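Local coordinates for protein D-alanyl-lipoteichoic acid synthetase (Streptococcus pneumoniae, PDB 3BMA) that is a membrane-associated member of the DltD family that probably takes part in adding D-alanine to lipoteichoic acid during cell-wall biogenesis, at residues Q129-L134 and R185-Q190; S238-G243 and Y247-Q252; P273-L278 and Q315-K320; K289-F294 and D365-N370. The protein carries 1 engineered substitution. One frame throughout, in Å; residues are numbered along the deposited sequence.

Interaction 1 (Q129-L134 and R185-Q190); sequences QLTSFL and RFNERQ. Engineered in segment 185-190: Arg189 (natural residue Cys).
The flat group of this contact is the carboxamide of Asn187, and Thr131 OG1 meets it in its own plane, 3° out of it, beyond the nitrogen end rather than over a face. Asn187 ND2 donates to Thr131 OG1 at 2.9 Å, and at 173° the bond is almost straight. The methyl branch of Thr131 accompanies the hydroxyl, Thr131 CG2 standing 3.5 Å from Asn187 ND2, while Thr131 OG1 also comes within 3.5 Å of Asn187 CB. With a chi1 of 44°, Thr131 places OG1 between its backbone N and carbonyl carbon and leaves CG2 beside the N, an orientation in which both branches lie against the amide. The two side chains cross at about a right angle, and the helices carrying them are close here, with 7.3 Å between Thr131 CA and Asn187 CA. All of the area buried between 129-134 and 185-190 belongs in practice to this pair. Asn187 ND2 has a second acceptor in Gln190 OE1 of a neighbouring subunit, and Gln190 returns the same bond to Asn187 of that subunit. Thr131 OG1 in turn bonds to the carbonyl O of Gly127, one turn back in its helix. The buried hydroxyl therefore works as donor and acceptor at once, and the amide nitrogen links the pairing of two helices within the chain to the subunit interface.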
# COMPACT_ATOMS: atom_id res chain seq x y z
N GLN C 129 -14.18 -10.74 -12.97
CA GLN C 129 -13.65 -10.85 -14.34
C GLN C 129 -12.77 -9.66 -14.72
O GLN C 129 -11.78 -9.84 -15.43
CB GLN C 129 -14.79 -10.97 -15.35
CG GLN C 129 -15.38 -12.36 -15.43
CD GLN C 129 -16.67 -12.40 -16.22
OE1 GLN C 129 -16.82 -11.70 -17.22
NE2 GLN C 129 -17.61 -13.24 -15.78
N LEU C 130 -13.14 -8.47 -14.25
CA LEU C 130 -12.35 -7.26 -14.47
C LEU C 130 -10.96 -7.42 -13.87
O LEU C 130 -9.96 -7.23 -14.57
CB LEU C 130 -13.04 -6.05 -13.84
CG LEU C 130 -13.03 -4.67 -14.51
CD1 LEU C 130 -13.56 -3.64 -13.53
CD2 LEU C 130 -11.67 -4.22 -15.04
N THR C 131 -10.90 -7.78 -12.59
CA THR C 131 -9.63 -7.90 -11.87
C THR C 131 -8.77 -9.07 -12.33
O THR C 131 -7.54 -8.98 -12.33
CB THR C 131 -9.82 -7.95 -10.34
OG1 THR C 131 -10.90 -8.83 -10.01
CG2 THR C 131 -10.12 -6.56 -9.79
N SER C 132 -9.42 -10.17 -12.74
CA SER C 132 -8.75 -11.33 -13.35
C SER C 132 -8.12 -10.98 -14.69
O SER C 132 -7.03 -11.45 -15.01
CB SER C 132 -9.74 -12.47 -13.58
OG SER C 132 -10.28 -12.92 -12.35
N PHE C 133 -8.82 -10.15 -15.47
CA PHE C 133 -8.30 -9.64 -16.73
C PHE C 133 -7.05 -8.79 -16.51
O PHE C 133 -6.04 -9.00 -17.18
CB PHE C 133 -9.38 -8.84 -17.48
CG PHE C 133 -8.85 -8.02 -18.62
CD1 PHE C 133 -8.88 -6.62 -18.56
CD2 PHE C 133 -8.33 -8.62 -19.76
CE1 PHE C 133 -8.40 -5.86 -19.61
CE2 PHE C 133 -7.84 -7.86 -20.82
CZ PHE C 133 -7.88 -6.48 -20.74
N LEU C 134 -7.10 -7.87 -15.55
CA LEU C 134 -5.97 -6.97 -15.26
C LEU C 134 -4.78 -7.70 -14.63
O LEU C 134 -3.64 -7.28 -14.80
CB LEU C 134 -6.41 -5.80 -14.37
CG LEU C 134 -7.48 -4.81 -14.86
CD1 LEU C 134 -8.04 -4.01 -13.70
CD2 LEU C 134 -6.94 -3.88 -15.93
N ARG C 185 -6.62 -10.73 -5.94
CA ARG C 185 -6.54 -11.78 -4.92
C ARG C 185 -7.71 -11.70 -3.96
O ARG C 185 -8.27 -12.72 -3.57
CB ARG C 185 -5.24 -11.69 -4.13
CG ARG C 185 -4.08 -12.46 -4.71
CD ARG C 185 -2.95 -12.61 -3.69
NE ARG C 185 -2.46 -11.31 -3.22
CZ ARG C 185 -1.54 -10.58 -3.84
NH1 ARG C 185 -0.99 -10.99 -4.98
NH2 ARG C 185 -1.16 -9.42 -3.33
N PHE C 186 -8.06 -10.47 -3.57
CA PHE C 186 -9.22 -10.25 -2.72
C PHE C 186 -10.50 -10.68 -3.41
O PHE C 186 -11.34 -11.33 -2.78
CB PHE C 186 -9.32 -8.79 -2.27
CG PHE C 186 -10.54 -8.52 -1.43
CD1 PHE C 186 -10.78 -9.25 -0.26
CD2 PHE C 186 -11.45 -7.54 -1.80
CE1 PHE C 186 -11.91 -9.02 0.51
CE2 PHE C 186 -12.58 -7.29 -1.03
CZ PHE C 186 -12.80 -8.03 0.13
N ASN C 187 -10.64 -10.33 -4.68
CA ASN C 187 -11.80 -10.74 -5.48
C ASN C 187 -11.92 -12.24 -5.71
O ASN C 187 -13.03 -12.76 -5.77
CB ASN C 187 -11.82 -10.01 -6.83
CG ASN C 187 -12.77 -8.84 -6.84
OD1 ASN C 187 -13.56 -8.65 -5.91
ND2 ASN C 187 -12.71 -8.05 -7.90
N GLU C 188 -10.79 -12.93 -5.85
CA GLU C 188 -10.84 -14.39 -5.98
C GLU C 188 -11.15 -15.10 -4.65
O GLU C 188 -11.87 -16.09 -4.66
CB GLU C 188 -9.59 -14.96 -6.68
CG GLU C 188 -8.32 -15.09 -5.85
CD GLU C 188 -7.32 -16.09 -6.42
OE1 GLU C 188 -6.12 -15.97 -6.09
OE2 GLU C 188 -7.73 -16.98 -7.20
N ARG C 189 -10.64 -14.57 -3.53
CA ARG C 189 -10.94 -15.12 -2.20
C ARG C 189 -12.40 -14.88 -1.81
O ARG C 189 -13.03 -15.74 -1.19
CB ARG C 189 -10.04 -14.53 -1.11
CG ARG C 189 -8.58 -14.95 -1.20
CD ARG C 189 -7.80 -14.54 0.05
NE ARG C 189 -6.48 -13.99 -0.26
CZ ARG C 189 -5.39 -14.70 -0.52
NH1 ARG C 189 -5.42 -16.03 -0.51
NH2 ARG C 189 -4.24 -14.08 -0.79
N GLN C 190 -12.91 -13.72 -2.19
CA GLN C 190 -14.29 -13.33 -1.95
C GLN C 190 -15.24 -14.21 -2.75
O GLN C 190 -16.18 -14.79 -2.18
CB GLN C 190 -14.47 -11.87 -2.36
CG GLN C 190 -15.48 -11.10 -1.57
CD GLN C 190 -15.43 -9.62 -1.87
OE1 GLN C 190 -15.70 -8.80 -1.00
NE2 GLN C 190 -15.08 -9.27 -3.11

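Interaction 2 (S238-G243 and Y247-Q252); sequences SNNEMG and YFYNEQ
Tyr249 and Asn240 are brought together by torsion and backbone: Tyr249 holds CG opposite its backbone N (chi1 179°), which sends the ring off the helix toward the loop, where the backbone of Asn240 sets CB over it and a chi1 of 70° lays the amide alongside the same face. Asn240 CB sits 3.5 Å from the centroid of the Tyr249 ring and almost exactly on the ring normal, a CH-pi contact over the centre of one face. Beyond CB the amide of Asn240 runs on past the ring, tilted 23° from its plane. This amide is gripped from several directions. Asn240 ND2 donates to Asn239 OD1 at 2.9 Å, with the acceptor in the amide plane, and is also bonded to Met244 O. Asn240 OD1 accepts from Met242 N at 3.2 Å, closing an Asx turn. Asn239 OD1 in turn approaches Tyr249 CD1 obliquely at 3.6 Å, and Met242 SD lies 4.4 Å from Tyr249 CE2, a looser apolar touch. The amides of Asn239 and Asn250 stand nearly perpendicular, and Asn239 ND2 is bonded to Asn246 O. The contact thus folds the loop that follows helix 222-235 back onto helix 246-253 at the surface; Met242 O binds Asn300 ahead of helix 301-307, and Phe248 leans on the Asp348-Thr349 loop.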
# COMPACT_ATOMS: atom_id res chain seq x y z
N SER C 238 -45.74 -29.40 -34.56
CA SER C 238 -47.10 -29.54 -35.09
C SER C 238 -47.65 -28.28 -35.74
O SER C 238 -48.14 -28.32 -36.87
CB SER C 238 -48.06 -30.02 -34.00
OG SER C 238 -47.62 -31.24 -33.41
N ASN C 239 -47.57 -27.15 -35.03
CA ASN C 239 -48.26 -25.91 -35.41
C ASN C 239 -47.73 -25.15 -36.65
O ASN C 239 -48.30 -24.12 -37.03
CB ASN C 239 -48.39 -24.97 -34.20
CG ASN C 239 -47.04 -24.49 -33.66
OD1 ASN C 239 -45.97 -24.82 -34.19
ND2 ASN C 239 -47.09 -23.70 -32.59
N ASN C 240 -46.66 -25.66 -37.25
CA ASN C 240 -46.04 -25.03 -38.42
C ASN C 240 -45.47 -26.05 -39.41
O ASN C 240 -45.19 -27.19 -39.05
CB ASN C 240 -44.96 -24.03 -37.99
CG ASN C 240 -43.73 -24.72 -37.39
OD1 ASN C 240 -42.72 -24.89 -38.07
ND2 ASN C 240 -43.82 -25.11 -36.12
N GLU C 241 -45.28 -25.61 -40.65
CA GLU C 241 -44.70 -26.47 -41.69
C GLU C 241 -43.33 -25.97 -42.18
O GLU C 241 -42.99 -26.12 -43.36
CB GLU C 241 -45.68 -26.67 -42.85
CG GLU C 241 -46.81 -27.66 -42.54
CD GLU C 241 -47.48 -28.22 -43.78
OE1 GLU C 241 -47.67 -29.45 -43.85
OE2 GLU C 241 -47.82 -27.42 -44.69
N MET C 242 -42.56 -25.39 -41.26
CA MET C 242 -41.15 -25.05 -41.53
C MET C 242 -40.19 -25.66 -40.49
O MET C 242 -39.01 -25.33 -40.45
CB MET C 242 -40.96 -23.53 -41.71
CG MET C 242 -41.24 -22.67 -40.48
SD MET C 242 -41.76 -21.00 -40.92
CE MET C 242 -40.48 -20.47 -42.04
N GLY C 243 -40.73 -26.57 -39.67
CA GLY C 243 -39.93 -27.46 -38.83
C GLY C 243 -39.51 -26.97 -37.46
O GLY C 243 -38.68 -27.60 -36.81
N TYR C 247 -43.52 -24.20 -29.16
CA TYR C 247 -43.40 -23.12 -28.19
C TYR C 247 -42.71 -21.89 -28.78
O TYR C 247 -43.13 -20.77 -28.54
CB TYR C 247 -42.63 -23.62 -26.96
CG TYR C 247 -43.33 -23.41 -25.64
CD1 TYR C 247 -44.27 -24.33 -25.17
CD2 TYR C 247 -43.03 -22.30 -24.85
CE1 TYR C 247 -44.91 -24.14 -23.94
CE2 TYR C 247 -43.67 -22.10 -23.62
CZ TYR C 247 -44.60 -23.02 -23.17
OH TYR C 247 -45.23 -22.83 -21.96
N PHE C 248 -41.65 -22.13 -29.56
CA PHE C 248 -40.88 -21.05 -30.19
C PHE C 248 -41.64 -20.34 -31.31
O PHE C 248 -41.57 -19.12 -31.44
CB PHE C 248 -39.54 -21.57 -30.71
CG PHE C 248 -38.68 -20.50 -31.34
CD1 PHE C 248 -37.86 -19.69 -30.56
CD2 PHE C 248 -38.70 -20.29 -32.72
CE1 PHE C 248 -37.08 -18.70 -31.13
CE2 PHE C 248 -37.91 -19.30 -33.31
CZ PHE C 248 -37.10 -18.50 -32.51
N TYR C 249 -42.34 -21.13 -32.14
CA TYR C 249 -43.08 -20.60 -33.29
C TYR C 249 -44.18 -19.62 -32.87
O TYR C 249 -44.35 -18.59 -33.51
CB TYR C 249 -43.66 -21.75 -34.13
CG TYR C 249 -44.47 -21.29 -35.32
CD1 TYR C 249 -45.87 -21.36 -35.31
CD2 TYR C 249 -43.85 -20.79 -36.47
CE1 TYR C 249 -46.62 -20.95 -36.41
CE2 TYR C 249 -44.59 -20.37 -37.57
CZ TYR C 249 -45.98 -20.45 -37.53
OH TYR C 249 -46.72 -20.05 -38.61
N ASN C 250 -44.89 -19.96 -31.80
CA ASN C 250 -45.97 -19.11 -31.27
C ASN C 250 -45.49 -17.77 -30.73
O ASN C 250 -46.18 -16.75 -30.87
CB ASN C 250 -46.75 -19.85 -30.18
CG ASN C 250 -47.57 -21.01 -30.72
OD1 ASN C 250 -48.10 -20.95 -31.83
ND2 ASN C 250 -47.68 -22.07 -29.93
N GLU C 251 -44.31 -17.77 -30.11
CA GLU C 251 -43.83 -16.61 -29.36
C GLU C 251 -43.00 -15.60 -30.15
O GLU C 251 -43.15 -14.39 -29.95
CB GLU C 251 -43.08 -17.07 -28.10
CG GLU C 251 -44.00 -17.60 -27.00
CD GLU C 251 -43.28 -18.47 -25.98
OE1 GLU C 251 -42.03 -18.44 -25.91
OE2 GLU C 251 -43.97 -19.19 -25.23
N GLN C 252 -42.14 -16.08 -31.05
CA GLN C 252 -41.22 -15.20 -31.77
C GLN C 252 -41.56 -14.94 -33.24
O GLN C 252 -41.07 -13.96 -33.82
CB GLN C 252 -39.77 -15.71 -31.66
CG GLN C 252 -38.93 -14.99 -30.61
CD GLN C 252 -39.17 -15.49 -29.20
OE1 GLN C 252 -39.11 -16.69 -28.93
NE2 GLN C 252 -39.42 -14.56 -28.28

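Interaction 3 (P273-L278 and Q315-K320); sequences PEYNDL and QQTVQK
Tyr275, in the first turn of helix 274-287, is the residue of 273-278 that touches 315-320, where it meets Lys320 and Thr317. Just before it, Pro273 O accepts from Asp277 N, and Glu274 turns to Ser83 on another side of the helix. The Tyr275 ring then projects across the gap, and Lys320 passes over one face of it at about a right angle to the tyrosine side chain. The lysine leaves its helix with CG opposite the backbone N (chi1 -162°) and stays extended to the tip, a shape that carries its methylenes from the hydroxyl end of the ring across its centre. Lys320 CD lies 3.5 Å from Tyr275 CZ, Lys320 CE stands 3.7 Å from the Tyr275 ring centroid in a CH-pi contact, and Lys320 NZ follows at 4.0 Å from the centroid, 20° off the normal, as a cation-pi pair. Helix 311-326 lies in the connection between the neighbouring parallel strands 291-296 and 333-335, a beta-alpha-beta crossover, and helix 274-287 leads into the first of these strands, consistent with the two helices lying next to each other along the sheet. The buried ammonium is also held by the carbonyl oxygens of Leu270 and Trp388, and Tyr275 OH bonds to Tyr269 O. That hydroxyl also touches Thr317, with 3.9 Å between Tyr275 OH and Thr317 CB. Further along, Asp277 forms a salt bridge with Arg149, and Leu278 packs on Gln324, again on helix 311-326.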
# COMPACT_ATOMS: atom_id res chain seq x y z
N PRO C 273 -17.25 -6.79 -35.84
CA PRO C 273 -16.24 -6.73 -34.77
C PRO C 273 -16.05 -8.08 -34.05
O PRO C 273 -15.04 -8.28 -33.37
CB PRO C 273 -16.81 -5.68 -33.81
CG PRO C 273 -18.27 -5.71 -34.04
CD PRO C 273 -18.45 -6.01 -35.49
N GLU C 274 -17.00 -9.00 -34.22
CA GLU C 274 -16.95 -10.35 -33.67
C GLU C 274 -15.78 -11.20 -34.21
O GLU C 274 -15.35 -12.16 -33.57
CB GLU C 274 -18.30 -11.05 -33.88
CG GLU C 274 -18.46 -12.46 -33.29
CD GLU C 274 -18.48 -12.50 -31.77
OE1 GLU C 274 -18.90 -11.51 -31.14
OE2 GLU C 274 -18.08 -13.54 -31.21
N TYR C 275 -15.28 -10.84 -35.39
CA TYR C 275 -14.07 -11.47 -35.93
C TYR C 275 -12.83 -11.12 -35.10
O TYR C 275 -11.95 -11.96 -34.91
CB TYR C 275 -13.84 -11.07 -37.39
CG TYR C 275 -14.83 -11.67 -38.37
CD1 TYR C 275 -15.87 -10.91 -38.89
CD2 TYR C 275 -14.71 -13.00 -38.77
CE1 TYR C 275 -16.78 -11.47 -39.79
CE2 TYR C 275 -15.62 -13.57 -39.66
CZ TYR C 275 -16.65 -12.79 -40.16
OH TYR C 275 -17.54 -13.34 -41.05
N ASN C 276 -12.78 -9.88 -34.60
CA ASN C 276 -11.68 -9.47 -33.73
C ASN C 276 -11.87 -9.99 -32.31
O ASN C 276 -10.88 -10.26 -31.62
CB ASN C 276 -11.51 -7.95 -33.70
CG ASN C 276 -11.40 -7.32 -35.07
OD1 ASN C 276 -11.91 -6.22 -35.29
ND2 ASN C 276 -10.71 -7.99 -36.00
N ASP C 277 -13.12 -10.14 -31.87
CA ASP C 277 -13.43 -10.69 -30.55
C ASP C 277 -13.08 -12.17 -30.49
O ASP C 277 -12.64 -12.66 -29.45
CB ASP C 277 -14.92 -10.51 -30.18
CG ASP C 277 -15.30 -9.06 -29.91
OD1 ASP C 277 -14.42 -8.18 -29.86
OD2 ASP C 277 -16.52 -8.80 -29.73
N LEU C 278 -13.28 -12.87 -31.60
CA LEU C 278 -12.94 -14.30 -31.73
C LEU C 278 -11.43 -14.52 -31.58
O LEU C 278 -11.01 -15.49 -30.98
CB LEU C 278 -13.43 -14.87 -33.07
CG LEU C 278 -13.06 -16.31 -33.48
CD1 LEU C 278 -13.74 -17.35 -32.58
CD2 LEU C 278 -13.40 -16.54 -34.94
N GLN C 315 -22.37 -19.17 -46.49
CA GLN C 315 -21.22 -20.05 -46.66
C GLN C 315 -19.93 -19.26 -46.86
O GLN C 315 -18.85 -19.76 -46.58
CB GLN C 315 -21.44 -21.05 -47.80
CG GLN C 315 -22.66 -21.96 -47.63
CD GLN C 315 -22.62 -22.83 -46.37
OE1 GLN C 315 -21.56 -23.31 -45.96
NE2 GLN C 315 -23.79 -23.04 -45.77
N GLN C 316 -20.06 -18.02 -47.33
CA GLN C 316 -18.92 -17.13 -47.51
C GLN C 316 -18.38 -16.61 -46.17
O GLN C 316 -17.18 -16.32 -46.06
CB GLN C 316 -19.30 -15.96 -48.43
CG GLN C 316 -18.14 -15.31 -49.16
CD GLN C 316 -18.57 -14.12 -49.99
OE1 GLN C 316 -17.82 -13.15 -50.13
NE2 GLN C 316 -19.78 -14.18 -50.54
N THR C 317 -19.26 -16.50 -45.17
CA THR C 317 -18.88 -16.10 -43.81
C THR C 317 -18.28 -17.28 -43.04
O THR C 317 -17.38 -17.10 -42.22
CB THR C 317 -20.08 -15.57 -43.02
OG1 THR C 317 -21.04 -16.61 -42.83
CG2 THR C 317 -20.73 -14.44 -43.77
N VAL C 318 -18.81 -18.47 -43.31
CA VAL C 318 -18.27 -19.72 -42.74
C VAL C 318 -16.84 -19.94 -43.24
O VAL C 318 -15.95 -20.30 -42.47
CB VAL C 318 -19.18 -20.94 -43.05
CG1 VAL C 318 -18.46 -22.26 -42.74
CG2 VAL C 318 -20.47 -20.86 -42.25
N GLN C 319 -16.63 -19.69 -44.54
CA GLN C 319 -15.29 -19.72 -45.14
C GLN C 319 -14.35 -18.70 -44.50
O GLN C 319 -13.15 -18.96 -44.36
CB GLN C 319 -15.38 -19.47 -46.65
CG GLN C 319 -15.82 -20.68 -47.47
CD GLN C 319 -16.31 -20.29 -48.86
OE1 GLN C 319 -15.61 -19.61 -49.62
NE2 GLN C 319 -17.51 -20.74 -49.21
N LYS C 320 -14.89 -17.55 -44.11
CA LYS C 320 -14.11 -16.50 -43.44
C LYS C 320 -13.75 -16.91 -42.01
O LYS C 320 -12.64 -16.61 -41.53
CB LYS C 320 -14.87 -15.17 -43.44
CG LYS C 320 -13.98 -13.97 -43.18
CD LYS C 320 -14.74 -12.67 -43.14
CE LYS C 320 -13.92 -11.63 -42.39
NZ LYS C 320 -14.45 -10.25 -42.51

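Interaction 4 (K289-F294 and D365-N370); sequences KVNPIF and DPFLSN
The ring of Phe367 meets strand 291-294 in two ways, with its far rim against Asn291 and one face against Ile293. Asn291 O stands at the ring edge, near its plane, 3.3 Å from Phe367 CZ, where the weakly positive aromatic hydrogens would suit a carbonyl oxygen. The side chain of Asn291 joins in at the same end: its amide is turned 73° from the ring plane, and Asn291 ND2 comes to 3.5 Å from Phe367 CE1. ND2 is hydrogen-bonded to Thr372 O, which helps to hold the amide in this orientation. Ile293 slides past the phenylalanine in the reverse direction. Ile293 CB lies over the face, off its centre, at 4.1 Å from the Phe367 centroid, and Ile293 CG2 touches Phe367 CD2 at 3.6 Å. Phe367 can reach both residues because its CG lies opposite its backbone N (chi1 174°), throwing the ring outward from the helix to the strand. Asn291 and Ile293, alternate residues of the strand, point toward this helix, whereas Pro292 points away and packs on Phe285 of helix 274-287. The axes of strand 291-294 and helix 365-369 pass 10.1 Å apart at 173°, nearly antiparallel. A helix running antiparallel over a parallel sheet, with another helix behind, is characteristic of a three-layer alpha/beta/alpha fold, as in the SGNH hydrolases to whose clan DltD belongs.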
# COMPACT_ATOMS: atom_id res chain seq x y z
N LYS C 289 -2.84 -23.65 -24.16
CA LYS C 289 -2.68 -24.93 -24.86
C LYS C 289 -3.94 -25.79 -24.81
O LYS C 289 -3.86 -27.00 -24.57
CB LYS C 289 -1.47 -25.74 -24.34
CG LYS C 289 -0.14 -25.01 -24.33
CD LYS C 289 0.99 -25.97 -24.00
CE LYS C 289 2.27 -25.23 -23.64
NZ LYS C 289 2.16 -24.55 -22.32
N VAL C 290 -5.11 -25.18 -25.03
CA VAL C 290 -6.34 -25.96 -25.05
C VAL C 290 -6.58 -26.54 -26.45
O VAL C 290 -6.14 -25.96 -27.45
CB VAL C 290 -7.62 -25.22 -24.47
CG1 VAL C 290 -7.25 -24.09 -23.54
CG2 VAL C 290 -8.56 -24.74 -25.56
N ASN C 291 -7.22 -27.70 -26.50
CA ASN C 291 -7.56 -28.35 -27.77
C ASN C 291 -9.07 -28.29 -27.97
O ASN C 291 -9.80 -29.15 -27.50
CB ASN C 291 -7.06 -29.80 -27.78
CG ASN C 291 -7.18 -30.46 -29.14
OD1 ASN C 291 -7.30 -29.80 -30.18
ND2 ASN C 291 -7.14 -31.79 -29.15
N PRO C 292 -9.53 -27.24 -28.68
CA PRO C 292 -10.95 -27.02 -28.88
C PRO C 292 -11.51 -27.73 -30.10
O PRO C 292 -10.81 -27.90 -31.11
CB PRO C 292 -11.02 -25.50 -29.11
CG PRO C 292 -9.70 -25.15 -29.69
CD PRO C 292 -8.71 -26.19 -29.32
N ILE C 293 -12.76 -28.17 -30.00
CA ILE C 293 -13.53 -28.51 -31.19
C ILE C 293 -14.58 -27.41 -31.42
O ILE C 293 -15.38 -27.11 -30.53
CB ILE C 293 -14.14 -29.95 -31.16
CG1 ILE C 293 -14.83 -30.27 -32.49
CG2 ILE C 293 -15.07 -30.16 -29.95
CD1 ILE C 293 -14.95 -31.76 -32.79
N PHE C 294 -14.54 -26.80 -32.60
CA PHE C 294 -15.48 -25.74 -32.95
C PHE C 294 -16.72 -26.27 -33.66
O PHE C 294 -16.64 -27.18 -34.49
CB PHE C 294 -14.79 -24.66 -33.80
CG PHE C 294 -13.63 -24.02 -33.10
CD1 PHE C 294 -13.83 -23.02 -32.14
CD2 PHE C 294 -12.32 -24.42 -33.38
CE1 PHE C 294 -12.77 -22.42 -31.49
CE2 PHE C 294 -11.25 -23.83 -32.73
CZ PHE C 294 -11.47 -22.83 -31.78
N ASP C 365 -18.28 -36.48 -29.19
CA ASP C 365 -18.00 -37.65 -28.34
C ASP C 365 -16.68 -38.39 -28.63
O ASP C 365 -15.90 -38.55 -27.69
CB ASP C 365 -19.19 -38.62 -28.28
CG ASP C 365 -18.88 -39.87 -27.46
OD1 ASP C 365 -18.77 -39.76 -26.22
OD2 ASP C 365 -18.74 -40.95 -28.07
N PRO C 366 -16.41 -38.80 -29.90
CA PRO C 366 -15.12 -39.47 -30.16
C PRO C 366 -13.90 -38.60 -29.90
O PRO C 366 -12.84 -39.12 -29.53
CB PRO C 366 -15.20 -39.80 -31.65
CG PRO C 366 -16.64 -39.80 -31.97
CD PRO C 366 -17.20 -38.71 -31.14
N PHE C 367 -14.04 -37.28 -30.09
CA PHE C 367 -12.98 -36.31 -29.82
C PHE C 367 -12.67 -36.20 -28.32
O PHE C 367 -11.51 -36.23 -27.92
CB PHE C 367 -13.36 -34.94 -30.40
CG PHE C 367 -12.41 -33.83 -30.04
CD1 PHE C 367 -11.16 -33.75 -30.64
CD2 PHE C 367 -12.78 -32.85 -29.13
CE1 PHE C 367 -10.29 -32.71 -30.32
CE2 PHE C 367 -11.91 -31.82 -28.80
CZ PHE C 367 -10.67 -31.75 -29.40
N LEU C 368 -13.72 -36.09 -27.51
CA LEU C 368 -13.57 -35.94 -26.06
C LEU C 368 -13.28 -37.26 -25.34
O LEU C 368 -12.61 -37.26 -24.30
CB LEU C 368 -14.79 -35.26 -25.44
CG LEU C 368 -15.17 -33.83 -25.85
CD1 LEU C 368 -16.41 -33.40 -25.10
CD2 LEU C 368 -14.05 -32.83 -25.61
N SER C 369 -13.78 -38.37 -25.88
CA SER C 369 -13.54 -39.70 -25.30
C SER C 369 -12.09 -40.16 -25.46
O SER C 369 -11.60 -40.97 -24.68
CB SER C 369 -14.47 -40.75 -25.91
OG SER C 369 -15.82 -40.38 -25.75
N ASN C 370 -11.43 -39.63 -26.49
CA ASN C 370 -10.02 -39.91 -26.75
C ASN C 370 -9.21 -38.62 -26.71
O ASN C 370 -8.90 -38.06 -27.76
CB ASN C 370 -9.86 -40.59 -28.12
CG ASN C 370 -10.68 -41.86 -28.24
OD1 ASN C 370 -10.26 -42.92 -27.77
ND2 ASN C 370 -11.83 -41.77 -28.88

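In the fold
Followed from the N terminus, interaction 1 comes first, closing a largely helical loop of 50 residues between helices 127-136 and 174-194 beside a subunit interface. Interaction 2 follows in series and spans only three residues, on the opposite side of the chain's centre, about 44 Å away between centres. Interactions 3 and 4, closing spans of 36 and 70 residues, cross: 273-278 opens first, 289-294 next, then 315-320 and finally 365-370. Their nearest atoms are about 5 Å apart without touching. Interaction 3 ties helix 274-287 to helix 311-326, and interaction 4 ties central strand 291-296 to helix 355-369; interactions 1 and 2 lie farther from the chain's centre, pairing two helices and folding a loop onto a helix.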